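Local coordinates for protein PKD domain (Vibrio anguillarum, PDB 6AEM) that binds calcium specifically as a polycystic-kidney-disease domain of the Vibrio anguillarum protease Epp, though what the domain does for the protease is not settled, at residues A[8-13]-A[25-30]; A[33-38]-A[67-72]. One frame throughout, in Å; residues are numbered along the deposited sequence. Where two conformers were deposited one is given.

Interaction 1. Residues A[8-13]-A[25-30]; sequences PVANFE and NYSHDE. With ZN (zinc ion), chain D; CA (calcium ion), chain C.
Val9 lies over one face of the His28 imidazole, its CB 4.1 Å from the ring centroid and 23° off the normal, a CH-pi contact. At the edge of that ring, ND1 donates to Tyr26 O, which lies in the plane of the imidazole, as does Glu30 OE1. His28 NE2 binds a zinc ion at 2.1 Å; Glu30 OE2 binds the same zinc at 2.0 Å, with OE1 at a longer distance. Both ring nitrogens are thus engaged, which fixes the ring's rotation. Tyr26 is approached at its edge by Asn11 ND2, the amide plane turned 72° against the ring; the other end of that amide, Asn11 OD1, accepts from Arg80. Farther round the Tyr26 rim, OH donates to Glu13 OE1 at 2.8 Å, reaching it from above the carboxylate plane; the extended Glu13 chain, CG anti to the backbone N (chi1 176°), carries the acid there.

The two backbones run roughly antiparallel. Val9 and His28 exchange both N-H...O bonds, and Tyr26 N reaches Asn11 O. Ser27 OG takes the place of a carbonyl, accepting from Asn11 N at 3.0 Å, and Asn25 OD1 closes an Asx turn onto Ser27 N. Asp29 grips calcium with both carboxylate oxygens, OD1 also resting 3.5 Å from Pro8 CA.

The pair prolongs strands 12-17 and 20-25, with Pro8 and Ser27 packed on strands 34-40 and 60-70 and the Phe12 ring edge-to-face with Trp39.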
loop_
_atom_site.group_PDB
_atom_site.type_symbol
_atom_site.label_atom_id
_atom_site.label_comp_id
_atom_site.label_asym_id
_atom_site.label_seq_id
_atom_site.Cartn_x
_atom_site.Cartn_y
_atom_site.Cartn_z
ATOM N N PRO A 8 -6.857 -7.715 10.325
ATOM C CA PRO A 8 -5.446 -7.637 9.947
ATOM C C PRO A 8 -4.903 -6.231 10.125
ATOM O O PRO A 8 -5.625 -5.233 10.188
ATOM C CB PRO A 8 -5.477 -8.067 8.466
ATOM C CG PRO A 8 -6.841 -7.641 7.995
ATOM C CD PRO A 8 -7.748 -7.909 9.168
ATOM N N VAL A 9 -3.583 -6.179 10.176
ATOM C CA VAL A 9 -2.824 -4.932 10.312
ATOM C C VAL A 9 -2.289 -4.538 8.940
ATOM O O VAL A 9 -1.529 -5.286 8.332
ATOM C CB VAL A 9 -1.654 -5.091 11.293
ATOM C CG1 VAL A 9 -0.859 -3.797 11.383
ATOM C CG2 VAL A 9 -2.139 -5.516 12.667
ATOM N N ALA A 10 -2.712 -3.387 8.436
ATOM C CA ALA A 10 -2.224 -2.819 7.182
ATOM C C ALA A 10 -1.160 -1.776 7.492
ATOM O O ALA A 10 -1.399 -0.844 8.263
ATOM C CB ALA A 10 -3.338 -2.158 6.381
ATOM N N ASN A 11 0.034 -1.966 6.947
ATOM C CA ASN A 11 1.077 -0.967 7.114
ATOM C C ASN A 11 2.133 -1.140 6.042
ATOM O O ASN A 11 2.311 -2.223 5.495
ATOM C CB ASN A 11 1.731 -1.059 8.481
ATOM C CG ASN A 11 2.608 0.123 8.761
ATOM O OD1 ASN A 11 2.427 1.209 8.191
ATOM N ND2 ASN A 11 3.568 -0.067 9.640
ATOM N N PHE A 12 2.837 -0.042 5.765
ATOM C CA PHE A 12 3.835 -0.020 4.709
ATOM C C PHE A 12 4.719 1.200 4.894
ATOM O O PHE A 12 4.398 2.117 5.652
ATOM C CB PHE A 12 3.172 -0.065 3.314
ATOM C CG PHE A 12 2.324 1.153 2.994
ATOM C CD1 PHE A 12 2.881 2.244 2.337
ATOM C CD2 PHE A 12 0.976 1.192 3.322
ATOM C CE1 PHE A 12 2.107 3.375 2.048
ATOM C CE2 PHE A 12 0.209 2.292 3.019
ATOM C CZ PHE A 12 0.779 3.379 2.382
ATOM N N GLU A 13 5.811 1.202 4.150
ATOM C CA GLU A 13 6.693 2.339 4.003
ATOM C C GLU A 13 7.020 2.453 2.532
ATOM O O GLU A 13 7.159 1.441 1.844
ATOM C CB GLU A 13 7.961 2.079 4.787
ATOM C CG GLU A 13 9.046 3.131 4.668
ATOM C CD GLU A 13 10.252 2.842 5.572
ATOM O OE1 GLU A 13 10.124 2.046 6.516
ATOM O OE2 GLU A 13 11.377 3.421 5.380
ATOM N N ASN A 25 6.159 -3.658 2.462
ATOM C CA ASN A 25 4.855 -4.000 3.015
ATOM C C ASN A 25 5.055 -4.645 4.385
ATOM O O ASN A 25 5.710 -5.681 4.500
ATOM C CB ASN A 25 4.101 -4.945 2.082
ATOM C CG ASN A 25 2.614 -5.015 2.419
ATOM O OD1 ASN A 25 2.206 -4.812 3.570
ATOM N ND2 ASN A 25 1.791 -5.268 1.418
ATOM N N TYR A 26 4.533 -4.009 5.419
ATOM C CA TYR A 26 4.649 -4.515 6.781
ATOM C C TYR A 26 3.342 -5.106 7.287
ATOM O O TYR A 26 3.164 -5.267 8.503
ATOM C CB TYR A 26 5.099 -3.387 7.713
ATOM C CG TYR A 26 6.350 -2.652 7.267
ATOM C CD1 TYR A 26 7.379 -3.309 6.579
ATOM C CD2 TYR A 26 6.517 -1.315 7.546
ATOM C CE1 TYR A 26 8.540 -2.643 6.189
ATOM C CE2 TYR A 26 7.672 -0.638 7.159
ATOM C CZ TYR A 26 8.663 -1.311 6.475
ATOM O OH TYR A 26 9.822 -0.657 6.086
ATOM N N SER A 27 2.391 -5.351 6.389
ATOM C CA SER A 27 1.068 -5.840 6.768
ATOM C C SER A 27 1.138 -7.295 7.206
ATOM O O SER A 27 1.928 -8.093 6.686
ATOM C CB SER A 27 0.087 -5.680 5.608
ATOM O OG SER A 27 0.000 -4.331 5.138
ATOM N N HIS A 28 0.282 -7.650 8.145
ATOM C CA HIS A 28 0.276 -9.003 8.694
ATOM C C HIS A 28 -1.016 -9.197 9.458
ATOM O O HIS A 28 -1.703 -8.239 9.800
ATOM C CB HIS A 28 1.504 -9.244 9.615
ATOM C CG HIS A 28 1.551 -8.324 10.788
ATOM N ND1 HIS A 28 1.904 -6.997 10.689
ATOM C CD2 HIS A 28 1.244 -8.533 12.089
ATOM C CE1 HIS A 28 1.816 -6.435 11.879
ATOM N NE2 HIS A 28 1.425 -7.346 12.749
ATOM N N ASP A 29 -1.320 -10.458 9.743
ATOM C CA ASP A 29 -2.469 -10.827 10.568
ATOM C C ASP A 29 -1.941 -11.536 11.815
ATOM O O ASP A 29 -1.252 -12.554 11.707
ATOM C CB ASP A 29 -3.418 -11.723 9.766
ATOM C CG ASP A 29 -4.780 -11.901 10.416
ATOM O OD1 ASP A 29 -5.256 -10.957 11.057
ATOM O OD2 ASP A 29 -5.396 -12.971 10.242
ATOM N N GLU A 30 -2.290 -11.013 12.997
ATOM C CA GLU A 30 -1.736 -11.529 14.252
ATOM C C GLU A 30 -2.183 -12.952 14.539
ATOM O O GLU A 30 -1.465 -13.689 15.235
ATOM C CB GLU A 30 -2.191 -10.691 15.462
ATOM C CG GLU A 30 -1.972 -9.177 15.444
ATOM C CD GLU A 30 -0.498 -8.784 15.425
ATOM O OE1 GLU A 30 0.316 -9.658 15.127
ATOM O OE2 GLU A 30 -0.164 -7.617 15.752
HETATM ZN ZN ZN D . 1.579 -7.240 14.806
HETATM CA CA CA C . -7.293 -12.258 11.613
HETATM O O HOH W 1 -7.760 -14.497 10.932
#

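Interaction 2. Residues A[33-38]-A[67-72]; sequences ELVSYA and TVTDDK. With ZN (zinc ion), chain E; CA (calcium ion), chain C.
Thr69 packs against Val35 and Ser36, and with Thr67 and Val68 it buries the largest share of surface. Thr69 O takes the N-H of Val35 at 2.8 Å in an almost straight bond (173°), and Thr69 N donates to Ser36 O. Bonding to two successive residues marks a beta bulge, the register shifting by one between Leu34 and Ser36. Thr69 CG2 meets Val35 CG2 at 3.8 Å, while Ser36 OG comes within 3.5 Å of Thr69 CB.

Thr67 and Ala38 exchange both backbone bonds. A water joins Ala38 O to Thr67 OG1, which is also hydrogen-bonded to Thr77. On the face carrying Tyr37 and Val68, Val68 CG1, anti to the carbonyl carbon (chi1 -58°), lies 3.8 Å from Tyr37 CD1; CG2 reaches Leu34 CD2 at 4.1 Å.

Past the bulge, Glu33 N donates to Asp71 OD1 from above the carboxylate plane, and that oxygen accepts from a calcium-bound water; the Glu33 carboxylate turns away and binds a zinc ion through OE2 at 2.2 Å. Asp70 OD2 binds the calcium at 2.4 Å, and Asp70 OD1 accepts from Lys72 N in an Asx turn. This is a bulged antiparallel strand pair of the PKD beta-sandwich, opening into the calcium site that Asn5, Gln6, Asp29 and Asp31 complete.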
loop_
_atom_site.group_PDB
_atom_site.type_symbol
_atom_site.label_atom_id
_atom_site.label_comp_id
_atom_site.label_asym_id
_atom_site.label_seq_id
_atom_site.Cartn_x
_atom_site.Cartn_y
_atom_site.Cartn_z
ATOM N N GLU A 33 -3.764 -15.282 8.467
ATOM C CA GLU A 33 -2.949 -14.990 7.299
ATOM C C GLU A 33 -3.641 -13.938 6.444
ATOM O O GLU A 33 -4.866 -13.808 6.470
ATOM C CB GLU A 33 -2.750 -16.246 6.420
ATOM C CG GLU A 33 -2.080 -17.432 7.157
ATOM C CD GLU A 33 -0.619 -17.200 7.547
ATOM O OE1 GLU A 33 0.008 -16.263 7.034
ATOM O OE2 GLU A 33 -0.066 -17.996 8.346
ATOM N N LEU A 34 -2.850 -13.200 5.679
ATOM C CA LEU A 34 -3.369 -12.292 4.662
ATOM C C LEU A 34 -3.619 -13.048 3.370
ATOM O O LEU A 34 -2.786 -13.859 2.955
ATOM C CB LEU A 34 -2.378 -11.165 4.379
ATOM C CG LEU A 34 -2.100 -10.272 5.588
ATOM C CD1 LEU A 34 -1.188 -9.103 5.180
ATOM C CD2 LEU A 34 -3.363 -9.769 6.267
ATOM N N VAL A 35 -4.727 -12.717 2.702
ATOM C CA VAL A 35 -5.113 -13.382 1.472
ATOM C C VAL A 35 -4.987 -12.479 0.256
ATOM O O VAL A 35 -4.801 -12.989 -0.853
ATOM C CB VAL A 35 -6.540 -13.971 1.536
ATOM C CG1 VAL A 35 -6.658 -14.883 2.726
ATOM C CG2 VAL A 35 -7.630 -12.899 1.546
ATOM N N SER A 36 -5.086 -11.164 0.422
ATOM C CA SER A 36 -5.057 -10.279 -0.729
ATOM C C SER A 36 -4.686 -8.877 -0.277
ATOM O O SER A 36 -4.810 -8.521 0.897
ATOM C CB SER A 36 -6.405 -10.282 -1.431
ATOM O OG SER A 36 -7.360 -9.728 -0.576
ATOM N N TYR A 37 -4.300 -8.087 -1.270
ATOM C CA TYR A 37 -3.778 -6.729 -1.139
ATOM C C TYR A 37 -4.412 -5.864 -2.208
ATOM O O TYR A 37 -4.541 -6.306 -3.349
ATOM C CB TYR A 37 -2.270 -6.730 -1.411
ATOM C CG TYR A 37 -1.527 -7.701 -0.523
ATOM C CD1 TYR A 37 -1.083 -7.317 0.725
ATOM C CD2 TYR A 37 -1.262 -9.007 -0.935
ATOM C CE1 TYR A 37 -0.438 -8.191 1.559
ATOM C CE2 TYR A 37 -0.599 -9.895 -0.095
ATOM C CZ TYR A 37 -0.186 -9.481 1.152
ATOM O OH TYR A 37 0.477 -10.353 1.998
ATOM N N ALA A 38 -4.792 -4.633 -1.841
ATOM C CA ALA A 38 -5.397 -3.703 -2.788
ATOM C C ALA A 38 -4.764 -2.333 -2.578
ATOM O O ALA A 38 -5.024 -1.667 -1.569
ATOM C CB ALA A 38 -6.911 -3.634 -2.627
ATOM N N THR A 67 -5.281 -1.645 1.302
ATOM C CA THR A 67 -6.257 -2.453 2.023
ATOM C C THR A 67 -5.809 -3.904 1.985
ATOM O O THR A 67 -5.437 -4.413 0.922
ATOM C CB THR A 67 -7.670 -2.328 1.436
ATOM O OG1 THR A 67 -8.038 -0.948 1.438
ATOM C CG2 THR A 67 -8.701 -3.135 2.243
ATOM N N VAL A 68 -5.805 -4.548 3.153
ATOM C CA VAL A 68 -5.482 -5.974 3.237
ATOM C C VAL A 68 -6.672 -6.740 3.795
ATOM O O VAL A 68 -7.456 -6.195 4.568
ATOM C CB VAL A 68 -4.184 -6.261 4.034
ATOM C CG1 VAL A 68 -3.002 -5.555 3.424
ATOM C CG2 VAL A 68 -4.349 -5.878 5.513
ATOM N N THR A 69 -6.764 -8.013 3.427
ATOM C CA THR A 69 -7.849 -8.909 3.837
ATOM C C THR A 69 -7.260 -10.168 4.471
ATOM O O THR A 69 -6.309 -10.734 3.927
ATOM C CB THR A 69 -8.707 -9.318 2.599
ATOM O OG1 THR A 69 -9.167 -8.129 1.924
ATOM C CG2 THR A 69 -9.915 -10.152 2.977
ATOM N N ASP A 70 -7.853 -10.639 5.573
ATOM C CA ASP A 70 -7.377 -11.850 6.230
ATOM C C ASP A 70 -8.178 -13.084 5.782
ATOM O O ASP A 70 -9.062 -13.023 4.922
ATOM C CB ASP A 70 -7.262 -11.699 7.754
ATOM C CG ASP A 70 -8.601 -11.765 8.496
ATOM O OD1 ASP A 70 -9.667 -12.083 7.885
ATOM O OD2 ASP A 70 -8.564 -11.471 9.727
ATOM N N ASP A 71 -7.806 -14.236 6.346
ATOM C CA ASP A 71 -8.361 -15.553 6.007
ATOM C C ASP A 71 -9.826 -15.701 6.377
ATOM O O ASP A 71 -10.465 -16.656 5.921
ATOM C CB ASP A 71 -7.539 -16.669 6.674
ATOM C CG ASP A 71 -7.434 -16.497 8.181
ATOM O OD1 ASP A 71 -6.773 -15.558 8.650
ATOM O OD2 ASP A 71 -8.007 -17.335 8.891
ATOM N N LYS A 72 -10.362 -14.775 7.184
ATOM C CA LYS A 72 -11.782 -14.757 7.538
ATOM C C LYS A 72 -12.569 -13.681 6.793
ATOM O O LYS A 72 -13.795 -13.561 6.979
ATOM C CB LYS A 72 -11.937 -14.578 9.054
ATOM C CG LYS A 72 -11.194 -15.601 9.877
ATOM C CD LYS A 72 -11.762 -16.978 9.707
ATOM C CE LYS A 72 -11.068 -17.965 10.654
ATOM N NZ LYS A 72 -11.342 -19.356 10.236
HETATM ZN ZN ZN E . 2.102 -17.742 8.006
HETATM CA CA CA C . -7.293 -12.258 11.613
HETATM O O HOH W 2 2.502 -16.090 7.265
HETATM O O HOH W 3 -6.867 0.491 -0.562
HETATM O O HOH W 1 -7.760 -14.497 10.932
HETATM O O HOH W 4 2.752 -16.256 9.484
#

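Interaction 1 is partly buried, whereas interaction 2 is a surface contact. The first joins the irregular chain leading into strand 12-17 and that leaving strand 20-25, and its bonds are shared between backbone and polar side chains; the second belongs to the other sheet and relies on regular strand pairing interrupted by a bulge. The two contacts meet where Pro8 CB lies 3.5 Å from Leu34 CD2 and Ser27 C packs on Leu34 CD1. Both contribute to one calcium, two oxygens from the first and one from the second. Asp29 OD2 comes within 3.3 Å of Asp71 OD1, a crowding of acids that the cation and its shared water probably ease.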